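PDB 6T84: uncharacterized protein from Mycolicibacterium smegmatis MC2 155, which is required for MmpL3-dependent transport of trehalose monomycolate to the cell wall, and for growth and cell elongation. Local coordinates for residues A[84-89]-A[112-117]; A[105-110]-A[131-136]; A[125-130]-A[173-178]; A[147-152]-A[167-172]. All coordinates share one frame; numbering follows the deposited sequence.

Interaction 1. Residues A[84-89]-A[112-117]; sequences VVVDLR and VYSTNL
Just past the paired strands, the hydroxyl of Thr-115 does the work of a strand carbonyl for Val-85. Thr-115 OG1 accepts from Val-85 N at 2.9 Å, and the bond is nearly straight (171°). A chi1 of 59° puts OG1 between the backbone N and carbonyl carbon of Thr-115, while Thr-115 CG2 rests on Val-85 CB at 3.7 Å. Val-85 O takes two donors. Thr-115 N donates to Val-85 O at 3.1 Å, in the carbonyl plane. Ser-114 OG donates to Val-85 O at 2.8 Å, tilted from that plane. The same Ser-114 OG accepts from Asn-116 N, which makes an ST turn.

Further along, the pairing is regular and antiparallel. Asp-87 and Tyr-113 form a hydrogen-bonded pair, flanked by the non-hydrogen-bonded pairs Val-86/Ser-114 and Leu-88/Val-112. Asp-87 and Tyr-113 point to one face of the sheet. There Arg-89 grips Asp-87 side-on, NE to OD1 at 2.8 Å and NH2 to OD2 at 2.8 Å. Arg-89 CG lies at the edge of the Tyr-113 ring, 3.7 Å from Tyr-113 CE1. Arg-89 NH1 is held by Lys-94 O. On the other face, Val-86 and Leu-88 meet Val-112.

Strand 141-144 flanks strand 86-90, strand 102-107 flanks strand 110-114, and Asn-116 caps helix 117-123 through Ala-119 N.

Interaction 2. Residues A[105-110]-A[131-136]; sequences GAIGPR and FAHTAP
Arg-110 starts with CG beside its backbone N (chi1 -73°) and then runs extended through chi2 (160°) and chi3 (166°), which carries its guanidinium to the end of helix 126-134. There it meets three backbone carbonyls. Arg-110 NH1 donates to Ala-132 O at 2.8 Å and to Ala-135 O at 3.0 Å. Arg-110 NH2 donates to Pro-136 O at 2.8 Å. All three oxygens lie near the guanidinium plane, yet the donors sit above the carbonyl planes. Ala-135 CB covers one face of the guanidinium, 3.7 Å from Arg-110 NH1. NH2 also bonds to Ala-139 O. The group is thus fixed in rotation, and its charge probably suits the carbonyl end of the helix.

Van der Waals contacts lie beside this polar cluster. Ile-107 CG2 touches Ala-132 CB at 3.5 Å. Pro-109 CG rests on Ala-132 O at 3.4 Å. The His-133 ring comes up obliquely to Gly-108, with His-133 NE2 3.4 Å from Gly-108 CA. His-133 ND1 is bonded back to Val-129 O, one turn earlier in the helix.

Ile-107 and Arg-110 are joined by backbone bonds in both directions. Gly-108 and Pro-109 fill the corners between them. This is a two-residue beta hairpin with a type II' turn, linking strands 102-107 and 110-114, with an arginine bonded to the backbone carbonyls at the C-terminal end of a neighbouring helix.

Interaction 3. Residues A[125-130]-A[173-178]; sequences DRRMVT and NDLLRV
The apolar contacts centre on Leu-175, which points at helix 126-134 and lies between Arg-127 and Met-128. Leu-175 CD2 reaches Arg-127 CB at 3.5 Å, and Leu-175 CD1 lies 4.0 Å from Met-128 SD. Met-128 sends CG anti to its backbone N (chi1 -177°) and then bends at chi2 and chi3. The bends bring Met-128 CE to Leu-175 CB at 4.0 Å and to Leu-176 CD2 at 4.0 Å. The methyl therefore sits against two successive leucines.

Arg-127 adds a contact of mixed kind. Its chain bends at chi3 and lays one guanidinium face over Leu-175 CD2, which is 3.6 Å from the plane and offset toward the rim.

In the fold, this is where two helices that cover one face of the main antiparallel sheet meet. The first turn of helix 126-134 meets the C-terminal part of helix 159-175. Phe-131, one turn on from Arg-127, continues the contact with Leu-175.

Polar contacts are few. No direct hydrogen bond joins the two segments. A water links them, donating to Asp-174 O at 3.1 Å and accepting weakly from Arg-127 NH1. The carboxylate of Asp-174 does not form a salt bridge with Arg-127. Asp-125 is the N-cap of helix 126-134. Asp-125 OD1 accepts from Met-128 N at 3.3 Å, nearly along the C-O axis, and weakly from Arg-127 N.

Interaction 4. Residues A[147-152]-A[167-172]; sequences NWTLVA and RTVRQF. With SO4 (sulfate ion), chain C.
Thr-149 OG1 is hydrogen-bonded to Asn-173 OD1 and accepts a weak bond from Arg-78 NH1. This ties strand 148-153 to helix 159-175 at a buried point. The hydroxyl lies beside the backbone N, and Thr-149 CG2 is anti to that N. The methyl therefore turns to the helix. Thr-149 CG2 touches Phe-172 CD2 at 3.5 Å, meeting the ring obliquely, and lies 4.0 Å from Val-169 CG2.

Val-169 has its own CG2 anti to the backbone N, and Val-169 CG2 rests on Thr-149 O at 3.3 Å. The two side chains overlap while running opposite ways. Val-151 also points to the helix and packs on Val-169; it has two conformers.

This is a helix laid across an antiparallel sheet. The axes of strand 148-152 and helix 167-172 come within 8.0 Å, and their N-to-C directions differ by 140°. Thr-149 and Val-151 face the helix, whereas Leu-150 between them points away, toward Trp-36 and Trp-143. The neighbouring strands are 71-77 and 141-144. Met-142 of the latter touches Val-151, Thr-168 and Phe-172.

A sulfate ion, probably from the crystallisation liquor, sits at the start of the strand, well apart from the helix. Asn-147 ND2 donates to sulfate O1 at 2.8 Å, nearly straight at 170°. Trp-148 NE1 donates to sulfate O4 at 3.0 Å, at the edge of the indole and near the ring plane. The indole also meets Trp-36 and His-77 edge-to-face.

How the interactions relate
This chain is most of the N-terminal domain; that whole domain is necessary and sufficient for MmpL3 interaction. Going from the N terminus, interaction 1 opens at 84-89 and closes at 112-117. Interaction 2 starts inside that loop, at 105-110, and closes beyond it at 131-136, so the two cross. Interaction 3 starts at 125-130, inside the loop of interaction 2, and ends at 173-178; these also cross. Interaction 4 nests inside the loop of interaction 3. Interaction 1 joins sheet strands. Interaction 2 ties the edge hairpin to helix 126-134, interaction 3 ties that helix to helix 159-175, and interaction 4 sets the latter on the sheet. Phe-131 and Phe-172 meet among them.

Interaction 1. Residues A[84-89]-A[112-117]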
loop_
_atom_site.group_PDB
_atom_site.type_symbol
_atom_site.label_atom_id
_atom_site.label_comp_id
_atom_site.label_asym_id
_atom_site.label_seq_id
_atom_site.Cartn_x
_atom_site.Cartn_y
_atom_site.Cartn_z
ATOM N N VAL A 84 -5.714 1.137 -14.344
ATOM C CA VAL A 84 -4.661 2.150 -14.150
ATOM C C VAL A 84 -3.911 1.855 -12.853
ATOM O O VAL A 84 -4.525 1.463 -11.850
ATOM C CB VAL A 84 -5.295 3.558 -14.107
ATOM C CG1 VAL A 84 -4.257 4.693 -13.851
ATOM C CG2 VAL A 84 -6.042 3.849 -15.415
ATOM N N VAL A 85 -2.589 2.056 -12.857
ATOM C CA VAL A 85 -1.755 1.968 -11.647
ATOM C C VAL A 85 -1.233 3.358 -11.337
ATOM O O VAL A 85 -0.676 4.009 -12.216
ATOM C CB VAL A 85 -0.577 0.994 -11.834
ATOM C CG1 VAL A 85 0.421 1.061 -10.638
ATOM C CG2 VAL A 85 -1.108 -0.401 -11.983
ATOM N N VAL A 86 -1.437 3.793 -10.119
ATOM C CA VAL A 86 -0.762 4.989 -9.578
ATOM C C VAL A 86 0.172 4.524 -8.474
ATOM O O VAL A 86 -0.223 3.706 -7.623
ATOM C CB VAL A 86 -1.795 6.002 -9.052
ATOM C CG1 VAL A 86 -1.083 7.262 -8.412
ATOM C CG2 VAL A 86 -2.744 6.463 -10.191
ATOM N N ASP A 87 1.397 5.068 -8.458
ATOM C CA ASP A 87 2.406 4.753 -7.444
ATOM C C ASP A 87 2.923 6.097 -6.938
ATOM O O ASP A 87 3.401 6.919 -7.730
ATOM C CB ASP A 87 3.525 3.937 -8.120
ATOM C CG ASP A 87 4.635 3.513 -7.184
ATOM O OD1 ASP A 87 5.227 4.414 -6.564
ATOM O OD2 ASP A 87 4.949 2.290 -7.115
ATOM N N LEU A 88 2.779 6.313 -5.654
ATOM C CA LEU A 88 3.179 7.560 -4.971
ATOM C C LEU A 88 4.254 7.158 -3.961
ATOM O O LEU A 88 3.956 6.442 -2.999
ATOM C CB LEU A 88 1.931 8.099 -4.256
ATOM C CG LEU A 88 2.064 9.342 -3.377
ATOM C CD1 LEU A 88 2.440 10.539 -4.259
ATOM C CD2 LEU A 88 0.758 9.628 -2.585
ATOM N N ARG A 89 5.500 7.623 -4.144
ATOM C CA ARG A 89 6.593 7.146 -3.301
ATOM C C ARG A 89 7.519 8.299 -2.948
ATOM O O ARG A 89 7.569 9.319 -3.648
ATOM C CB ARG A 89 7.371 5.996 -3.954
ATOM C CG ARG A 89 7.963 6.349 -5.273
ATOM C CD ARG A 89 8.788 5.205 -5.876
ATOM N NE ARG A 89 7.941 4.012 -6.100
ATOM C CZ ARG A 89 8.409 2.767 -6.142
ATOM N NH1 ARG A 89 9.720 2.552 -6.059
ATOM N NH2 ARG A 89 7.581 1.715 -6.306
ATOM N N VAL A 112 4.952 10.956 -8.137
ATOM C CA VAL A 112 3.814 10.197 -8.644
ATOM C C VAL A 112 4.201 9.567 -9.973
ATOM O O VAL A 112 4.672 10.272 -10.875
ATOM C CB VAL A 112 2.587 11.104 -8.855
ATOM C CG1 VAL A 112 1.389 10.253 -9.276
ATOM C CG2 VAL A 112 2.294 11.924 -7.591
ATOM N N TYR A 113 3.962 8.255 -10.095
ATOM C CA TYR A 113 4.196 7.506 -11.322
ATOM C C TYR A 113 2.864 6.869 -11.722
ATOM O O TYR A 113 2.040 6.503 -10.858
ATOM C CB TYR A 113 5.255 6.384 -11.107
ATOM C CG TYR A 113 6.557 6.934 -10.603
ATOM C CD1 TYR A 113 6.760 7.121 -9.230
ATOM C CD2 TYR A 113 7.576 7.254 -11.457
ATOM C CE1 TYR A 113 7.970 7.575 -8.726
ATOM C CE2 TYR A 113 8.797 7.778 -10.937
ATOM C CZ TYR A 113 8.956 7.928 -9.587
ATOM O OH TYR A 113 10.108 8.474 -9.055
ATOM N N SER A 114 2.641 6.678 -13.018
ATOM C CA SER A 114 1.419 5.981 -13.400
ATOM C C SER A 114 1.568 5.308 -14.748
ATOM O O SER A 114 2.383 5.708 -15.592
ATOM C CB SER A 114 0.250 6.956 -13.479
ATOM O OG SER A 114 -0.982 6.282 -13.739
ATOM N N THR A 115 0.732 4.289 -14.947
ATOM C CA THR A 115 0.590 3.638 -16.247
ATOM C C THR A 115 -0.282 4.453 -17.199
ATOM O O THR A 115 -0.326 4.131 -18.388
ATOM C CB THR A 115 -0.042 2.239 -16.066
ATOM O OG1 THR A 115 -1.316 2.397 -15.431
ATOM C CG2 THR A 115 0.837 1.339 -15.261
ATOM N N ASN A 116 -0.977 5.502 -16.723
ATOM C CA ASN A 116 -1.855 6.293 -17.604
ATOM C C ASN A 116 -1.750 7.721 -17.079
ATOM O O ASN A 116 -2.400 8.058 -16.094
ATOM C CB ASN A 116 -3.289 5.746 -17.526
ATOM C CG ASN A 116 -4.313 6.507 -18.431
ATOM O OD1 ASN A 116 -4.210 7.730 -18.656
ATOM N ND2 ASN A 116 -5.319 5.777 -18.934
ATOM N N LEU A 117 -0.900 8.521 -17.707
ATOM C CA LEU A 117 -0.601 9.838 -17.140
ATOM C C LEU A 117 -1.843 10.720 -17.114
ATOM O O LEU A 117 -2.034 11.513 -16.179
ATOM C CB LEU A 117 0.528 10.508 -17.929
ATOM C CG LEU A 117 1.893 9.792 -17.816
ATOM C CD1 LEU A 117 2.974 10.598 -18.598
ATOM C CD2 LEU A 117 2.300 9.537 -16.367
#

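Interaction 2. Residues A[105-110]-A[131-136]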
loop_
_atom_site.group_PDB
_atom_site.type_symbol
_atom_site.label_atom_id
_atom_site.label_comp_id
_atom_site.label_asym_id
_atom_site.label_seq_id
_atom_site.Cartn_x
_atom_site.Cartn_y
_atom_site.Cartn_z
ATOM N N GLY A 105 4.933 13.447 -11.974
ATOM C CA GLY A 105 5.471 14.688 -11.421
ATOM C C GLY A 105 5.760 14.539 -9.932
ATOM O O GLY A 105 5.481 13.507 -9.318
ATOM N N ALA A 106 6.377 15.555 -9.368
ATOM C CA ALA A 106 6.671 15.610 -7.943
ATOM C C ALA A 106 5.528 16.274 -7.198
ATOM O O ALA A 106 4.896 17.235 -7.694
ATOM C CB ALA A 106 7.906 16.457 -7.693
ATOM N N ILE A 107 5.300 15.813 -5.963
ATOM C CA ILE A 107 4.434 16.523 -5.017
ATOM C C ILE A 107 5.122 16.483 -3.667
ATOM O O ILE A 107 5.100 15.453 -2.981
ATOM C CB ILE A 107 3.017 15.945 -4.891
ATOM C CG1 ILE A 107 2.357 15.703 -6.243
ATOM C CG2 ILE A 107 2.153 16.878 -3.994
ATOM C CD1 ILE A 107 0.974 14.966 -6.120
ATOM N N GLY A 108 5.677 17.597 -3.250
ATOM C CA GLY A 108 6.254 17.626 -1.930
ATOM C C GLY A 108 7.365 16.617 -1.762
ATOM O O GLY A 108 8.325 16.564 -2.536
ATOM N N PRO A 109 7.246 15.786 -0.724
ATOM C CA PRO A 109 8.283 14.810 -0.430
ATOM C C PRO A 109 8.203 13.604 -1.341
ATOM O O PRO A 109 8.993 12.662 -1.157
ATOM C CB PRO A 109 7.935 14.410 1.021
ATOM C CG PRO A 109 6.442 14.506 1.064
ATOM C CD PRO A 109 6.133 15.743 0.254
ATOM N N ARG A 110 7.211 13.563 -2.267
ATOM C CA ARG A 110 6.900 12.354 -3.050
ATOM C C ARG A 110 6.977 12.608 -4.553
ATOM O O ARG A 110 6.976 13.754 -5.046
ATOM C CB ARG A 110 5.489 11.841 -2.660
ATOM C CG ARG A 110 5.466 11.183 -1.279
ATOM C CD ARG A 110 4.107 11.096 -0.651
ATOM N NE ARG A 110 4.173 10.178 0.463
ATOM C CZ ARG A 110 4.133 10.483 1.733
ATOM N NH1 ARG A 110 3.945 11.746 2.130
ATOM N NH2 ARG A 110 4.255 9.515 2.603
ATOM N N PHE A 131 -2.735 15.417 0.539
ATOM C CA PHE A 131 -2.369 14.105 1.061
ATOM C C PHE A 131 -0.868 13.811 0.894
ATOM O O PHE A 131 -0.232 13.262 1.801
ATOM C CB PHE A 131 -3.231 13.060 0.340
ATOM C CG PHE A 131 -2.918 11.629 0.731
ATOM C CD1 PHE A 131 -3.274 11.136 1.977
ATOM C CD2 PHE A 131 -2.248 10.817 -0.145
ATOM C CE1 PHE A 131 -2.954 9.814 2.344
ATOM C CE2 PHE A 131 -1.926 9.493 0.208
ATOM C CZ PHE A 131 -2.302 8.999 1.445
ATOM N N ALA A 132 -0.317 14.080 -0.281
ATOM C CA ALA A 132 1.104 13.779 -0.493
ATOM C C ALA A 132 2.002 14.549 0.472
ATOM O O ALA A 132 3.093 14.084 0.818
ATOM C CB ALA A 132 1.523 14.105 -1.919
ATOM N N HIS A 133 1.561 15.737 0.863
ATOM C CA HIS A 133 2.307 16.500 1.876
ATOM C C HIS A 133 2.001 16.061 3.311
ATOM O O HIS A 133 2.872 16.208 4.191
ATOM C CB HIS A 133 1.936 17.998 1.735
ATOM C CG HIS A 133 2.637 18.659 0.607
ATOM N ND1 HIS A 133 2.109 18.876 -0.644
ATOM C CD2 HIS A 133 3.854 19.239 0.598
ATOM C CE1 HIS A 133 2.986 19.550 -1.379
ATOM N NE2 HIS A 133 4.043 19.789 -0.634
ATOM N N THR A 134 0.778 15.582 3.614
ATOM C CA THR A 134 0.413 15.279 5.002
ATOM C C THR A 134 0.646 13.836 5.413
ATOM O O THR A 134 0.845 13.570 6.601
ATOM C CB THR A 134 -1.051 15.630 5.301
ATOM O OG1 THR A 134 -1.908 14.922 4.424
ATOM C CG2 THR A 134 -1.343 17.119 5.082
ATOM N N ALA A 135 0.636 12.897 4.476
ATOM C CA ALA A 135 0.820 11.501 4.850
ATOM C C ALA A 135 2.178 11.319 5.507
ATOM O O ALA A 135 3.168 11.900 5.049
ATOM C CB ALA A 135 0.688 10.623 3.589
ATOM N N PRO A 136 2.277 10.478 6.533
ATOM C CA PRO A 136 3.564 10.306 7.232
ATOM C C PRO A 136 4.662 9.766 6.320
ATOM O O PRO A 136 4.410 9.001 5.383
ATOM C CB PRO A 136 3.237 9.297 8.358
ATOM C CG PRO A 136 2.025 8.565 7.850
ATOM C CD PRO A 136 1.209 9.607 7.048
#

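Interaction 3. Residues A[125-130]-A[173-178]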
loop_
_atom_site.group_PDB
_atom_site.type_symbol
_atom_site.label_atom_id
_atom_site.label_comp_id
_atom_site.label_asym_id
_atom_site.label_seq_id
_atom_site.Cartn_x
_atom_site.Cartn_y
_atom_site.Cartn_z
ATOM N N ASP A 125 -5.656 15.949 -7.812
ATOM C CA ASP A 125 -6.237 17.267 -7.569
ATOM C C ASP A 125 -5.751 17.810 -6.218
ATOM O O ASP A 125 -4.816 17.272 -5.608
ATOM C CB ASP A 125 -7.770 17.195 -7.651
ATOM C CG ASP A 125 -8.380 16.414 -6.486
ATOM O OD1 ASP A 125 -7.669 15.779 -5.680
ATOM O OD2 ASP A 125 -9.610 16.435 -6.398
ATOM N N ARG A 126 -6.433 18.825 -5.698
ATOM C CA ARG A 126 -6.025 19.458 -4.443
ATOM C C ARG A 126 -5.985 18.455 -3.286
ATOM O O ARG A 126 -5.100 18.513 -2.416
ATOM C CB ARG A 126 -7.027 20.603 -4.166
ATOM C CG ARG A 126 -6.807 21.445 -2.965
ATOM C CD ARG A 126 -7.805 22.613 -3.034
ATOM N NE ARG A 126 -9.186 22.212 -2.760
ATOM C CZ ARG A 126 -10.243 23.015 -2.887
ATOM N NH1 ARG A 126 -10.101 24.263 -3.308
ATOM N NH2 ARG A 126 -11.454 22.563 -2.604
ATOM N N ARG A 127 -6.944 17.511 -3.247
ATOM C CA ARG A 127 -6.939 16.570 -2.141
ATOM C C ARG A 127 -5.735 15.661 -2.223
ATOM O O ARG A 127 -5.137 15.320 -1.182
ATOM C CB ARG A 127 -8.224 15.759 -2.146
ATOM C CG ARG A 127 -9.471 16.561 -1.726
ATOM C CD ARG A 127 -10.711 15.632 -1.737
ATOM N NE ARG A 127 -10.489 14.389 -0.989
ATOM C CZ ARG A 127 -11.187 13.264 -1.156
ATOM N NH1 ARG A 127 -12.158 13.214 -2.056
ATOM N NH2 ARG A 127 -10.910 12.182 -0.429
ATOM N N MET A 128 -5.337 15.282 -3.444
ATOM C CA MET A 128 -4.130 14.470 -3.584
ATOM C C MET A 128 -2.891 15.268 -3.208
ATOM O O MET A 128 -1.948 14.734 -2.611
ATOM C CB MET A 128 -4.008 13.956 -5.008
ATOM C CG MET A 128 -2.805 13.024 -5.201
ATOM S SD MET A 128 -2.908 11.411 -4.354
ATOM C CE MET A 128 -3.916 10.543 -5.590
ATOM N N VAL A 129 -2.822 16.535 -3.623
ATOM C CA VAL A 129 -1.653 17.345 -3.254
ATOM C C VAL A 129 -1.549 17.453 -1.736
ATOM O O VAL A 129 -0.467 17.252 -1.159
ATOM C CB VAL A 129 -1.734 18.735 -3.920
ATOM C CG1 VAL A 129 -0.626 19.663 -3.365
ATOM C CG2 VAL A 129 -1.567 18.569 -5.438
ATOM N N THR A 130 -2.662 17.783 -1.067
ATOM C CA THR A 130 -2.584 17.870 0.385
ATOM C C THR A 130 -2.140 16.540 0.983
ATOM O O THR A 130 -1.262 16.518 1.848
ATOM C CB THR A 130 -3.931 18.331 0.956
ATOM O OG1 THR A 130 -4.257 19.604 0.377
ATOM C CG2 THR A 130 -3.927 18.453 2.493
ATOM N N ASN A 173 -6.770 5.091 -0.952
ATOM C CA ASN A 173 -7.789 4.376 -1.707
ATOM C C ASN A 173 -8.952 5.281 -2.075
ATOM O O ASN A 173 -9.444 5.252 -3.214
ATOM C CB ASN A 173 -8.250 3.200 -0.835
ATOM C CG ASN A 173 -9.233 2.336 -1.560
ATOM O OD1 ASN A 173 -8.913 1.746 -2.595
ATOM N ND2 ASN A 173 -10.443 2.281 -1.046
ATOM N N ASP A 174 -9.397 6.116 -1.132
ATOM C CA ASP A 174 -10.489 7.054 -1.426
ATOM C C ASP A 174 -10.106 7.984 -2.578
ATOM O O ASP A 174 -10.918 8.245 -3.475
ATOM C CB ASP A 174 -10.841 7.888 -0.184
ATOM C CG ASP A 174 -11.682 7.117 0.836
ATOM O OD1 ASP A 174 -12.164 6.009 0.498
ATOM O OD2 ASP A 174 -11.851 7.612 1.980
ATOM N N LEU A 175 -8.864 8.452 -2.599
ATOM C CA LEU A 175 -8.440 9.385 -3.629
ATOM C C LEU A 175 -8.362 8.711 -4.989
ATOM O O LEU A 175 -8.536 9.384 -6.012
ATOM C CB LEU A 175 -7.088 9.993 -3.243
ATOM C CG LEU A 175 -7.063 10.928 -2.030
ATOM C CD1 LEU A 175 -5.636 11.059 -1.472
ATOM C CD2 LEU A 175 -7.565 12.317 -2.463
ATOM N N LEU A 176 -8.136 7.397 -5.029
ATOM C CA LEU A 176 -8.036 6.649 -6.278
ATOM C C LEU A 176 -9.378 6.090 -6.731
ATOM O O LEU A 176 -9.434 5.388 -7.762
ATOM C CB LEU A 176 -7.024 5.471 -6.144
ATOM C CG LEU A 176 -5.568 5.933 -5.866
ATOM C CD1 LEU A 176 -4.742 4.646 -5.971
ATOM C CD2 LEU A 176 -5.117 7.003 -6.892
ATOM N N ARG A 177 -10.466 6.404 -6.018
ATOM C CA ARG A 177 -11.784 5.938 -6.465
ATOM C C ARG A 177 -12.142 6.453 -7.858
ATOM O O ARG A 177 -12.952 5.815 -8.554
ATOM C CB ARG A 177 -12.884 6.327 -5.472
ATOM C CG ARG A 177 -13.001 5.439 -4.247
ATOM C CD ARG A 177 -13.978 6.034 -3.226
ATOM N NE ARG A 177 -15.102 6.681 -3.899
ATOM C CZ ARG A 177 -15.735 7.753 -3.431
ATOM N NH1 ARG A 177 -15.346 8.299 -2.286
ATOM N NH2 ARG A 177 -16.747 8.284 -4.112
ATOM N N VAL A 178 -11.540 7.585 -8.275
ATOM C CA VAL A 178 -11.761 8.212 -9.591
ATOM C C VAL A 178 -11.087 7.478 -10.743
ATOM O O VAL A 178 -11.373 7.785 -11.906
ATOM C CB VAL A 178 -11.401 9.719 -9.575
ATOM C CG1 VAL A 178 -12.180 10.421 -8.460
ATOM C CG2 VAL A 178 -9.915 9.901 -9.430
HETATM O O HOH W 1 -12.740 10.677 -3.899
#

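Interaction 4. Residues A[147-152]-A[167-172]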
loop_
_atom_site.group_PDB
_atom_site.type_symbol
_atom_site.label_atom_id
_atom_site.label_comp_id
_atom_site.label_asym_id
_atom_site.label_seq_id
_atom_site.Cartn_x
_atom_site.Cartn_y
_atom_site.Cartn_z
ATOM N N ASN A 147 -7.454 -4.585 -7.985
ATOM C CA ASN A 147 -8.461 -4.686 -6.948
ATOM C C ASN A 147 -7.958 -4.370 -5.550
ATOM O O ASN A 147 -8.645 -4.696 -4.563
ATOM C CB ASN A 147 -8.993 -6.125 -6.993
ATOM C CG ASN A 147 -9.716 -6.408 -8.276
ATOM O OD1 ASN A 147 -10.698 -5.752 -8.551
ATOM N ND2 ASN A 147 -9.232 -7.392 -9.055
ATOM N N TRP A 148 -6.787 -3.725 -5.448
ATOM C CA TRP A 148 -6.173 -3.494 -4.146
ATOM C C TRP A 148 -5.447 -2.150 -4.144
ATOM O O TRP A 148 -4.920 -1.734 -5.173
ATOM C CB TRP A 148 -5.120 -4.569 -3.898
ATOM C CG TRP A 148 -5.733 -5.917 -3.761
ATOM C CD1 TRP A 148 -5.982 -6.786 -4.775
ATOM C CD2 TRP A 148 -6.269 -6.488 -2.578
ATOM N NE1 TRP A 148 -6.617 -7.886 -4.294
ATOM C CE2 TRP A 148 -6.802 -7.751 -2.942
ATOM C CE3 TRP A 148 -6.358 -6.066 -1.249
ATOM C CZ2 TRP A 148 -7.425 -8.607 -2.018
ATOM C CZ3 TRP A 148 -6.924 -6.915 -0.312
ATOM C CH2 TRP A 148 -7.466 -8.183 -0.705
ATOM N N THR A 149 -5.411 -1.500 -3.001
ATOM C CA THR A 149 -4.578 -0.313 -2.787
ATOM C C THR A 149 -3.692 -0.692 -1.607
ATOM O O THR A 149 -4.180 -1.257 -0.606
ATOM C CB THR A 149 -5.462 0.896 -2.398
ATOM O OG1 THR A 149 -6.390 1.177 -3.477
ATOM C CG2 THR A 149 -4.642 2.173 -2.104
ATOM N N LEU A 150 -2.383 -0.370 -1.715
ATOM C CA LEU A 150 -1.366 -0.849 -0.781
ATOM C C LEU A 150 -0.460 0.274 -0.299
ATOM O O LEU A 150 -0.195 1.255 -1.021
ATOM C CB LEU A 150 -0.480 -1.906 -1.460
ATOM C CG LEU A 150 -1.253 -3.144 -2.001
ATOM C CD1 LEU A 150 -1.541 -2.941 -3.504
ATOM C CD2 LEU A 150 -0.474 -4.407 -1.772
ATOM N N VAL A 151 0.027 0.103 0.923
ATOM C CA VAL A 151 1.040 0.975 1.508
ATOM C C VAL A 151 2.169 0.101 2.051
ATOM O O VAL A 151 1.916 -0.874 2.770
ATOM C CB VAL A 151 0.440 1.841 2.637
ATOM C CG1 VAL A 151 1.583 2.585 3.427
ATOM C CG2 VAL A 151 -0.699 2.785 2.106
ATOM N N ALA A 152 3.416 0.468 1.737
ATOM C CA ALA A 152 4.588 -0.197 2.273
ATOM C C ALA A 152 5.291 0.753 3.225
ATOM O O ALA A 152 5.481 1.946 2.910
ATOM C CB ALA A 152 5.543 -0.653 1.168
ATOM N N ARG A 167 -5.083 4.178 8.372
ATOM C CA ARG A 167 -5.726 5.421 7.951
ATOM C C ARG A 167 -5.172 5.907 6.619
ATOM O O ARG A 167 -5.918 6.439 5.782
ATOM C CB ARG A 167 -5.563 6.496 9.031
ATOM C CG ARG A 167 -6.274 7.799 8.719
ATOM C CD ARG A 167 -7.762 7.571 8.545
ATOM N NE ARG A 167 -8.373 7.087 9.781
ATOM C CZ ARG A 167 -9.630 6.669 9.882
ATOM N NH1 ARG A 167 -10.420 6.669 8.819
ATOM N NH2 ARG A 167 -10.097 6.252 11.049
ATOM N N THR A 168 -3.855 5.761 6.411
ATOM C CA THR A 168 -3.240 6.231 5.172
ATOM C C THR A 168 -3.745 5.438 3.963
ATOM O O THR A 168 -4.066 6.029 2.921
ATOM C CB THR A 168 -1.728 6.136 5.323
ATOM O OG1 THR A 168 -1.342 6.996 6.429
ATOM C CG2 THR A 168 -1.001 6.685 4.033
ATOM N N VAL A 169 -3.793 4.096 4.072
ATOM C CA VAL A 169 -4.223 3.309 2.924
ATOM C C VAL A 169 -5.676 3.600 2.588
ATOM O O VAL A 169 -6.048 3.634 1.411
ATOM C CB VAL A 169 -3.923 1.794 3.076
ATOM C CG1 VAL A 169 -4.904 1.146 4.036
ATOM C CG2 VAL A 169 -4.012 1.130 1.692
ATOM N N ARG A 170 -6.507 3.817 3.616
ATOM C CA ARG A 170 -7.910 4.180 3.387
ATOM C C ARG A 170 -8.007 5.517 2.672
ATOM O O ARG A 170 -8.789 5.662 1.735
ATOM C CB ARG A 170 -8.673 4.208 4.716
ATOM C CG ARG A 170 -8.692 2.851 5.486
ATOM C CD ARG A 170 -9.300 3.018 6.910
ATOM N NE ARG A 170 -10.722 3.339 6.796
ATOM C CZ ARG A 170 -11.525 3.470 7.849
ATOM N NH1 ARG A 170 -11.017 3.353 9.074
ATOM N NH2 ARG A 170 -12.814 3.716 7.678
ATOM N N GLN A 171 -7.219 6.498 3.096
ATOM C CA GLN A 171 -7.270 7.803 2.456
ATOM C C GLN A 171 -6.781 7.731 1.018
ATOM O O GLN A 171 -7.359 8.369 0.130
ATOM C CB GLN A 171 -6.404 8.767 3.286
ATOM C CG GLN A 171 -7.042 9.159 4.624
ATOM C CD GLN A 171 -6.036 9.771 5.628
ATOM O OE1 GLN A 171 -4.827 9.537 5.519
ATOM N NE2 GLN A 171 -6.541 10.464 6.647
ATOM N N PHE A 172 -5.675 7.031 0.778
ATOM C CA PHE A 172 -5.174 6.895 -0.588
ATOM C C PHE A 172 -6.176 6.155 -1.468
ATOM O O PHE A 172 -6.427 6.553 -2.615
ATOM C CB PHE A 172 -3.808 6.217 -0.558
ATOM C CG PHE A 172 -3.084 6.205 -1.884
ATOM C CD1 PHE A 172 -2.846 7.382 -2.584
ATOM C CD2 PHE A 172 -2.588 5.018 -2.403
ATOM C CE1 PHE A 172 -2.132 7.358 -3.784
ATOM C CE2 PHE A 172 -1.909 4.964 -3.612
ATOM C CZ PHE A 172 -1.662 6.133 -4.301
HETATM S S SO4 C . -7.405 -10.180 -7.304
HETATM O O1 SO4 C . -7.187 -9.001 -8.160
HETATM O O2 SO4 C . -8.347 -11.083 -7.972
HETATM O O3 SO4 C . -6.141 -10.888 -7.084
HETATM O O4 SO4 C . -8.013 -9.889 -6.055
#